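PDB 4LB8: uncharacterized protein, which is of unknown function, belongs to the DUF4848 family, and is made with a predicted lipoprotein signal, consistent with export to the bacterial cell envelope. Local coordinates for residues A[213-225]-A[251-263]. Numbering follows the deposited sequence.
Sequences YHAKVNLRGFEFA and MGGNVTKVFGRKL
Phe259 drives its ring between two layers of strands, and the contacts are close: Phe259 CD2 lies 3.5 Å from Phe222 CZ, while Val217 CG2 meets CZ of Phe259 near the ring plane, at the edge, at 3.7 Å. The Phe222 and Phe259 planes are inclined at 39°, and Leu219 CD1 lies over the centre of one face of the Phe222 ring. With CG of Phe259 anti to the backbone N, the ring reaches this core although its CB bond points away from 213-225. Phe259 and Gly260 form a classic beta bulge opposite Ile192, and Gly260 leaves room for the close pass of Glu223 O, 3.0 Å from its CA.

Strands 222-225 and 254-262 pair antiparallel: Glu223 N donates to Arg261 O (3.1 Å) and Arg261 N to Glu223 O (3.0 Å). On the other side of this pairing, the partly exposed Glu223 and Arg261 form a salt bridge, their terminal planes only 13° apart; NE and NH2 of Arg261 grip OE1 of Glu223 side-on, each at 3.2 Å, through bonds bent to 141°. At the far end, Tyr213 OH reaches across from strand 213-220 and donates to Gly252 O, in the loop before 254-262, at 2.6 Å.

The turn at Gly221 thus carries the chain between sheets: 213-220 pairs with 244-247 and 268-275, whereas 254-262 lies between 222-226 and 191-201, with Thr256 and Lys257 hydrogen-bonded to Glu124 and Ser44 of the second subunit.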
ATOM      1  N   TYR A 213       3.604  17.743  11.970  1.00 40.97           N
ATOM      2  CA  TYR A 213       3.235  16.359  12.285  1.00 38.80           C
ATOM      3  C   TYR A 213       2.075  16.324  13.254  1.00 43.17           C
ATOM      4  O   TYR A 213       1.910  17.222  14.092  1.00 42.87           O
ATOM      5  CB  TYR A 213       4.402  15.543  12.848  1.00 37.76           C
ATOM      6  CG  TYR A 213       5.611  15.521  11.949  1.00 37.22           C
ATOM      7  CD1 TYR A 213       6.614  16.481  12.072  1.00 39.62           C
ATOM      8  CD2 TYR A 213       5.771  14.529  10.995  1.00 36.39           C
ATOM      9  CE1 TYR A 213       7.735  16.460  11.248  1.00 39.87           C
ATOM     10  CE2 TYR A 213       6.886  14.500  10.167  1.00 37.06           C
ATOM     11  CZ  TYR A 213       7.865  15.467  10.294  1.00 44.00           C
ATOM     12  OH  TYR A 213       8.954  15.433   9.461  1.00 47.56           O
ATOM     13  N   HIS A 214       1.268  15.265  13.110  1.00 40.07           N
ATOM     14  CA  HIS A 214       0.048  14.983  13.854  1.00 39.48           C
ATOM     15  C   HIS A 214       0.006  13.508  14.238  1.00 42.76           C
ATOM     16  O   HIS A 214       0.063  12.621  13.387  1.00 39.18           O
ATOM     17  CB  HIS A 214      -1.184  15.353  13.024  1.00 39.91           C
ATOM     18  CG  HIS A 214      -1.233  16.779  12.572  1.00 43.51           C
ATOM     19  ND1 HIS A 214      -1.464  17.815  13.466  1.00 45.73           N
ATOM     20  CD2 HIS A 214      -1.105  17.294  11.329  1.00 45.24           C
ATOM     21  CE1 HIS A 214      -1.443  18.918  12.743  1.00 46.03           C
ATOM     22  NE2 HIS A 214      -1.262  18.654  11.446  1.00 46.14           N
ATOM     23  N   ALA A 215      -0.056  13.266  15.541  1.00 40.56           N
ATOM     24  CA  ALA A 215      -0.090  11.923  16.078  1.00 39.05           C
ATOM     25  C   ALA A 215      -1.169  11.801  17.127  1.00 42.07           C
ATOM     26  O   ALA A 215      -1.581  12.796  17.736  1.00 42.80           O
ATOM     27  CB  ALA A 215       1.269  11.564  16.670  1.00 39.06           C
ATOM     28  N   LYS A 216      -1.651  10.571  17.279  1.00 36.68           N
ATOM     29  CA  LYS A 216      -2.617  10.083  18.248  1.00 36.51           C
ATOM     30  C   LYS A 216      -1.960   8.875  18.927  1.00 39.49           C
ATOM     31  O   LYS A 216      -1.718   7.838  18.301  1.00 39.31           O
ATOM     32  CB  LYS A 216      -3.943   9.730  17.561  1.00 38.65           C
ATOM     33  CG  LYS A 216      -4.950  10.873  17.545  1.00 42.10           C
ATOM     34  CD  LYS A 216      -6.166  10.565  16.650  1.00 52.11           C
ATOM     35  CE  LYS A 216      -7.215   9.680  17.308  1.00 63.84           C
ATOM     36  NZ  LYS A 216      -8.045   8.946  16.307  1.00 66.85           N
ATOM     37  N   VAL A 217      -1.594   9.049  20.180  1.00 35.84           N
ATOM     38  CA  VAL A 217      -0.839   8.070  20.963  1.00 34.15           C
ATOM     39  C   VAL A 217      -1.712   7.532  22.104  1.00 38.81           C
ATOM     40  O   VAL A 217      -2.321   8.312  22.846  1.00 38.15           O
ATOM     41  CB  VAL A 217       0.451   8.774  21.499  1.00 36.01           C
ATOM     42  CG1 VAL A 217       1.319   7.836  22.343  1.00 35.17           C
ATOM     43  CG2 VAL A 217       1.260   9.415  20.369  1.00 34.74           C
ATOM     44  N   ASN A 218      -1.784   6.205  22.240  1.00 36.19           N
ATOM     45  CA  ASN A 218      -2.514   5.591  23.361  1.00 36.98           C
ATOM     46  C   ASN A 218      -1.666   4.448  23.870  1.00 40.17           C
ATOM     47  O   ASN A 218      -1.701   3.366  23.279  1.00 39.31           O
ATOM     48  CB  ASN A 218      -3.928   5.135  22.968  1.00 34.69           C
ATOM     49  CG  ASN A 218      -4.763   4.649  24.130  1.00 59.85           C
ATOM     50  OD1 ASN A 218      -4.476   4.886  25.306  1.00 56.97           O
ATOM     51  ND2 ASN A 218      -5.818   3.942  23.821  1.00 58.56           N
ATOM     52  N   LEU A 219      -0.865   4.703  24.917  1.00 37.23           N
ATOM     53  CA  LEU A 219       0.080   3.709  25.423  1.00 38.89           C
ATOM     54  C   LEU A 219      -0.068   3.400  26.898  1.00 44.92           C
ATOM     55  O   LEU A 219      -0.312   4.299  27.701  1.00 44.17           O
ATOM     56  CB  LEU A 219       1.543   4.156  25.177  1.00 38.49           C
ATOM     57  CG  LEU A 219       1.983   4.430  23.738  1.00 42.27           C
ATOM     58  CD1 LEU A 219       3.434   4.912  23.693  1.00 41.86           C
ATOM     59  CD2 LEU A 219       1.794   3.222  22.864  1.00 43.48           C
ATOM     60  N   ARG A 220       0.160   2.120  27.247  1.00 43.75           N
ATOM     61  CA  ARG A 220       0.154   1.616  28.625  1.00 46.26           C
ATOM     62  C   ARG A 220       1.582   1.543  29.146  1.00 50.09           C
ATOM     63  O   ARG A 220       2.485   1.196  28.386  1.00 50.73           O
ATOM     64  CB  ARG A 220      -0.523   0.240  28.719  1.00 48.69           C
ATOM     65  CG  ARG A 220      -2.017   0.319  29.002  1.00 58.71           C
ATOM     66  CD  ARG A 220      -2.790  -0.898  28.500  1.00 80.02           C
ATOM     67  NE  ARG A 220      -2.233  -1.552  27.297  1.00 95.06           N
ATOM     68  CZ  ARG A 220      -2.504  -1.227  26.029  1.00102.36           C
ATOM     69  NH1 ARG A 220      -3.295  -0.194  25.753  1.00 94.73           N
ATOM     70  NH2 ARG A 220      -1.963  -1.915  25.030  1.00 70.67           N
ATOM     71  N   GLY A 221       1.770   1.888  30.416  1.00 44.89           N
ATOM     72  CA  GLY A 221       3.070   1.898  31.077  1.00 44.08           C
ATOM     73  C   GLY A 221       3.983   2.919  30.449  1.00 45.32           C
ATOM     74  O   GLY A 221       5.147   2.627  30.143  1.00 45.75           O
ATOM     75  N   PHE A 222       3.437   4.124  30.234  1.00 39.23           N
ATOM     76  CA  PHE A 222       4.123   5.169  29.510  1.00 37.05           C
ATOM     77  C   PHE A 222       4.031   6.543  30.155  1.00 43.74           C
ATOM     78  O   PHE A 222       2.977   6.985  30.636  1.00 42.60           O
ATOM     79  CB  PHE A 222       3.556   5.240  28.088  1.00 36.87           C
ATOM     80  CG  PHE A 222       4.187   6.242  27.148  1.00 36.59           C
ATOM     81  CD1 PHE A 222       5.466   6.031  26.631  1.00 38.06           C
ATOM     82  CD2 PHE A 222       3.498   7.390  26.765  1.00 36.79           C
ATOM     83  CE1 PHE A 222       6.045   6.957  25.755  1.00 37.76           C
ATOM     84  CE2 PHE A 222       4.070   8.301  25.874  1.00 38.78           C
ATOM     85  CZ  PHE A 222       5.336   8.076  25.373  1.00 36.34           C
ATOM     86  N   GLU A 223       5.168   7.238  30.051  1.00 40.66           N
ATOM     87  CA  GLU A 223       5.429   8.597  30.458  1.00 40.35           C
ATOM     88  C   GLU A 223       5.828   9.361  29.212  1.00 42.81           C
ATOM     89  O   GLU A 223       6.725   8.921  28.489  1.00 41.81           O
ATOM     90  CB  GLU A 223       6.551   8.585  31.479  1.00 41.84           C
ATOM     91  CG  GLU A 223       6.320   9.522  32.630  1.00 55.50           C
ATOM     92  CD  GLU A 223       7.408   9.417  33.672  1.00 75.23           C
ATOM     93  OE1 GLU A 223       8.476   8.829  33.371  1.00 53.73           O
ATOM     94  OE2 GLU A 223       7.203   9.959  34.782  1.00 78.89           O
ATOM     95  N   PHE A 224       5.153  10.467  28.926  1.00 38.07           N
ATOM     96  CA  PHE A 224       5.450  11.261  27.746  1.00 36.14           C
ATOM     97  C   PHE A 224       6.448  12.354  28.047  1.00 40.00           C
ATOM     98  O   PHE A 224       6.327  13.054  29.064  1.00 39.07           O
ATOM     99  CB  PHE A 224       4.166  11.859  27.180  1.00 37.78           C
ATOM    100  CG  PHE A 224       4.301  12.740  25.961  1.00 38.02           C
ATOM    101  CD1 PHE A 224       4.857  12.247  24.783  1.00 38.92           C
ATOM    102  CD2 PHE A 224       3.780  14.030  25.956  1.00 39.12           C
ATOM    103  CE1 PHE A 224       4.921  13.045  23.642  1.00 39.29           C
ATOM    104  CE2 PHE A 224       3.854  14.831  24.812  1.00 40.98           C
ATOM    105  CZ  PHE A 224       4.418  14.333  23.663  1.00 38.37           C
ATOM    106  N   ALA A 225       7.432  12.513  27.139  1.00 37.07           N
ATOM    107  CA  ALA A 225       8.449  13.557  27.220  1.00 37.43           C
ATOM    108  C   ALA A 225       7.852  14.816  26.628  1.00 43.12           C
ATOM    109  O   ALA A 225       7.992  15.082  25.435  1.00 42.41           O
ATOM    110  CB  ALA A 225       9.712  13.134  26.488  1.00 37.84           C
HETATM  111  N   MSE A 251       8.459  21.567  11.265  1.00 59.75           N
HETATM  112  CA  MSE A 251       9.783  20.978  11.492  1.00 59.24           C
HETATM  113  C   MSE A 251      10.250  20.278  10.216  1.00 61.99           C
HETATM  114  O   MSE A 251       9.442  20.075   9.293  1.00 61.43           O
HETATM  115  CB  MSE A 251       9.730  19.984  12.644  1.00 60.96           C
HETATM  116  CG  MSE A 251       9.341  20.576  13.975  1.00 69.33           C
HETATM  117 SE   MSE A 251       8.889  19.083  15.133  0.75 77.89          SE
HETATM  118  CE  MSE A 251       9.467  19.839  16.909  1.00 75.08           C
ATOM    119  N   GLY A 252      11.536  19.914  10.177  1.00 56.40           N
ATOM    120  CA  GLY A 252      12.147  19.239   9.035  1.00 54.92           C
ATOM    121  C   GLY A 252      11.593  17.849   8.779  1.00 55.44           C
ATOM    122  O   GLY A 252      10.699  17.385   9.499  1.00 54.38           O
ATOM    123  N   GLY A 253      12.135  17.188   7.755  1.00 49.13           N
ATOM    124  CA  GLY A 253      11.704  15.856   7.357  1.00 47.45           C
ATOM    125  C   GLY A 253      12.376  14.721   8.101  1.00 48.64           C
ATOM    126  O   GLY A 253      12.140  13.554   7.779  1.00 47.19           O
ATOM    127  N   ASN A 254      13.249  15.047   9.068  1.00 44.10           N
ATOM    128  CA  ASN A 254      13.926  14.044   9.889  1.00 42.17           C
ATOM    129  C   ASN A 254      14.078  14.561  11.323  1.00 42.66           C
ATOM    130  O   ASN A 254      15.142  15.028  11.715  1.00 43.19           O
ATOM    131  CB  ASN A 254      15.278  13.612   9.297  1.00 40.52           C
ATOM    132  CG  ASN A 254      15.776  12.296   9.864  1.00 61.39           C
ATOM    133  OD1 ASN A 254      15.013  11.466  10.382  1.00 45.38           O
ATOM    134  ND2 ASN A 254      17.071  12.076   9.785  1.00 62.84           N
ATOM    135  N   VAL A 255      13.018  14.442  12.112  1.00 36.17           N
ATOM    136  CA  VAL A 255      13.030  14.917  13.492  1.00 35.42           C
ATOM    137  C   VAL A 255      13.289  13.770  14.452  1.00 39.02           C
ATOM    138  O   VAL A 255      12.615  12.748  14.373  1.00 39.03           O
ATOM    139  CB  VAL A 255      11.692  15.624  13.792  1.00 38.46           C
ATOM    140  CG1 VAL A 255      11.586  16.056  15.250  1.00 37.52           C
ATOM    141  CG2 VAL A 255      11.493  16.802  12.847  1.00 38.95           C
ATOM    142  N   THR A 256      14.262  13.926  15.361  1.00 35.60           N
ATOM    143  CA  THR A 256      14.514  12.885  16.365  1.00 34.73           C
ATOM    144  C   THR A 256      14.166  13.441  17.736  1.00 41.12           C
ATOM    145  O   THR A 256      14.483  14.587  18.058  1.00 40.82           O
ATOM    146  CB  THR A 256      15.913  12.308  16.288  1.00 39.52           C
ATOM    147  OG1 THR A 256      16.868  13.289  16.698  1.00 41.40           O
ATOM    148  CG2 THR A 256      16.237  11.722  14.911  1.00 34.54           C
ATOM    149  N   LYS A 257      13.447  12.650  18.517  1.00 39.58           N
ATOM    150  CA  LYS A 257      12.976  13.069  19.834  1.00 39.48           C
ATOM    151  C   LYS A 257      13.024  11.953  20.862  1.00 43.24           C
ATOM    152  O   LYS A 257      12.828  10.793  20.536  1.00 44.12           O
ATOM    153  CB  LYS A 257      11.489  13.529  19.724  1.00 41.10           C
ATOM    154  CG  LYS A 257      11.223  14.863  19.041  1.00 49.84           C
ATOM    155  CD  LYS A 257      11.159  16.019  20.043  1.00 56.38           C
ATOM    156  CE  LYS A 257      10.704  17.296  19.384  1.00 68.38           C
ATOM    157  NZ  LYS A 257      11.346  18.504  19.966  1.00 77.13           N
ATOM    158  N   VAL A 258      13.211  12.317  22.112  1.00 40.40           N
ATOM    159  CA  VAL A 258      12.979  11.451  23.253  1.00 39.25           C
ATOM    160  C   VAL A 258      11.460  11.473  23.308  1.00 42.13           C
ATOM    161  O   VAL A 258      10.875  12.555  23.449  1.00 40.85           O
ATOM    162  CB  VAL A 258      13.650  11.968  24.556  1.00 42.45           C
ATOM    163  CG1 VAL A 258      13.140  11.203  25.774  1.00 42.58           C
ATOM    164  CG2 VAL A 258      15.157  11.885  24.471  1.00 42.19           C
ATOM    165  N   PHE A 259      10.828  10.338  23.058  1.00 37.59           N
ATOM    166  CA  PHE A 259       9.375  10.268  23.010  1.00 37.15           C
ATOM    167  C   PHE A 259       8.776  10.174  24.426  1.00 40.58           C
ATOM    168  O   PHE A 259       7.729  10.738  24.697  1.00 40.10           O
ATOM    169  CB  PHE A 259       8.973   9.067  22.141  1.00 38.57           C
ATOM    170  CG  PHE A 259       7.523   8.995  21.747  1.00 39.65           C
ATOM    171  CD1 PHE A 259       6.970   9.941  20.889  1.00 41.20           C
ATOM    172  CD2 PHE A 259       6.722   7.944  22.181  1.00 41.73           C
ATOM    173  CE1 PHE A 259       5.628   9.859  20.505  1.00 41.77           C
ATOM    174  CE2 PHE A 259       5.381   7.843  21.771  1.00 43.65           C
ATOM    175  CZ  PHE A 259       4.842   8.805  20.946  1.00 41.05           C
ATOM    176  N   GLY A 260       9.445   9.446  25.297  1.00 38.11           N
ATOM    177  CA  GLY A 260       9.037   9.236  26.668  1.00 38.91           C
ATOM    178  C   GLY A 260       9.903   8.197  27.329  1.00 44.17           C
ATOM    179  O   GLY A 260      11.014   7.927  26.873  1.00 44.45           O
ATOM    180  N   ARG A 261       9.398   7.625  28.418  1.00 41.52           N
ATOM    181  CA  ARG A 261      10.039   6.545  29.163  1.00 41.81           C
ATOM    182  C   ARG A 261       9.042   5.464  29.490  1.00 46.01           C
ATOM    183  O   ARG A 261       7.846   5.748  29.602  1.00 46.33           O
ATOM    184  CB  ARG A 261      10.619   7.052  30.497  1.00 42.96           C
ATOM    185  CG  ARG A 261      11.922   7.806  30.430  1.00 53.25           C
ATOM    186  CD  ARG A 261      12.525   8.018  31.811  1.00 62.52           C
ATOM    187  NE  ARG A 261      11.652   8.771  32.723  1.00 70.38           N
ATOM    188  CZ  ARG A 261      12.051   9.296  33.880  1.00 78.54           C
ATOM    189  NH1 ARG A 261      13.319   9.201  34.258  1.00 62.93           N
ATOM    190  NH2 ARG A 261      11.191   9.947  34.652  1.00 60.77           N
ATOM    191  N   LYS A 262       9.541   4.252  29.749  1.00 42.06           N
ATOM    192  CA  LYS A 262       8.756   3.131  30.243  1.00 42.19           C
ATOM    193  C   LYS A 262       8.614   3.223  31.791  1.00 50.55           C
ATOM    194  O   LYS A 262       9.603   3.441  32.513  1.00 49.39           O
ATOM    195  CB  LYS A 262       9.416   1.807  29.858  1.00 42.78           C
ATOM    196  CG  LYS A 262       9.360   1.468  28.375  1.00 45.72           C
ATOM    197  CD  LYS A 262      10.141   0.196  28.085  1.00 49.09           C
ATOM    198  CE  LYS A 262       9.570  -1.013  28.786  1.00 48.63           C
ATOM    199  NZ  LYS A 262      10.346  -2.241  28.502  1.00 56.11           N
ATOM    200  N   LEU A 263       7.382   3.043  32.281  1.00 50.68           N
ATOM    201  CA  LEU A 263       7.060   3.024  33.704  1.00 53.08           C
ATOM    202  C   LEU A 263       7.031   1.596  34.219  1.00 60.62           C
ATOM    203  O   LEU A 263       7.179   1.369  35.416  1.00 63.75           O
ATOM    204  CB  LEU A 263       5.686   3.674  33.972  1.00 54.12           C
ATOM    205  CG  LEU A 263       5.482   5.135  33.619  1.00 58.76           C
ATOM    206  CD1 LEU A 263       4.022   5.483  33.721  1.00 60.22           C
ATOM    207  CD2 LEU A 263       6.283   6.048  34.536  1.00 60.82           C
TER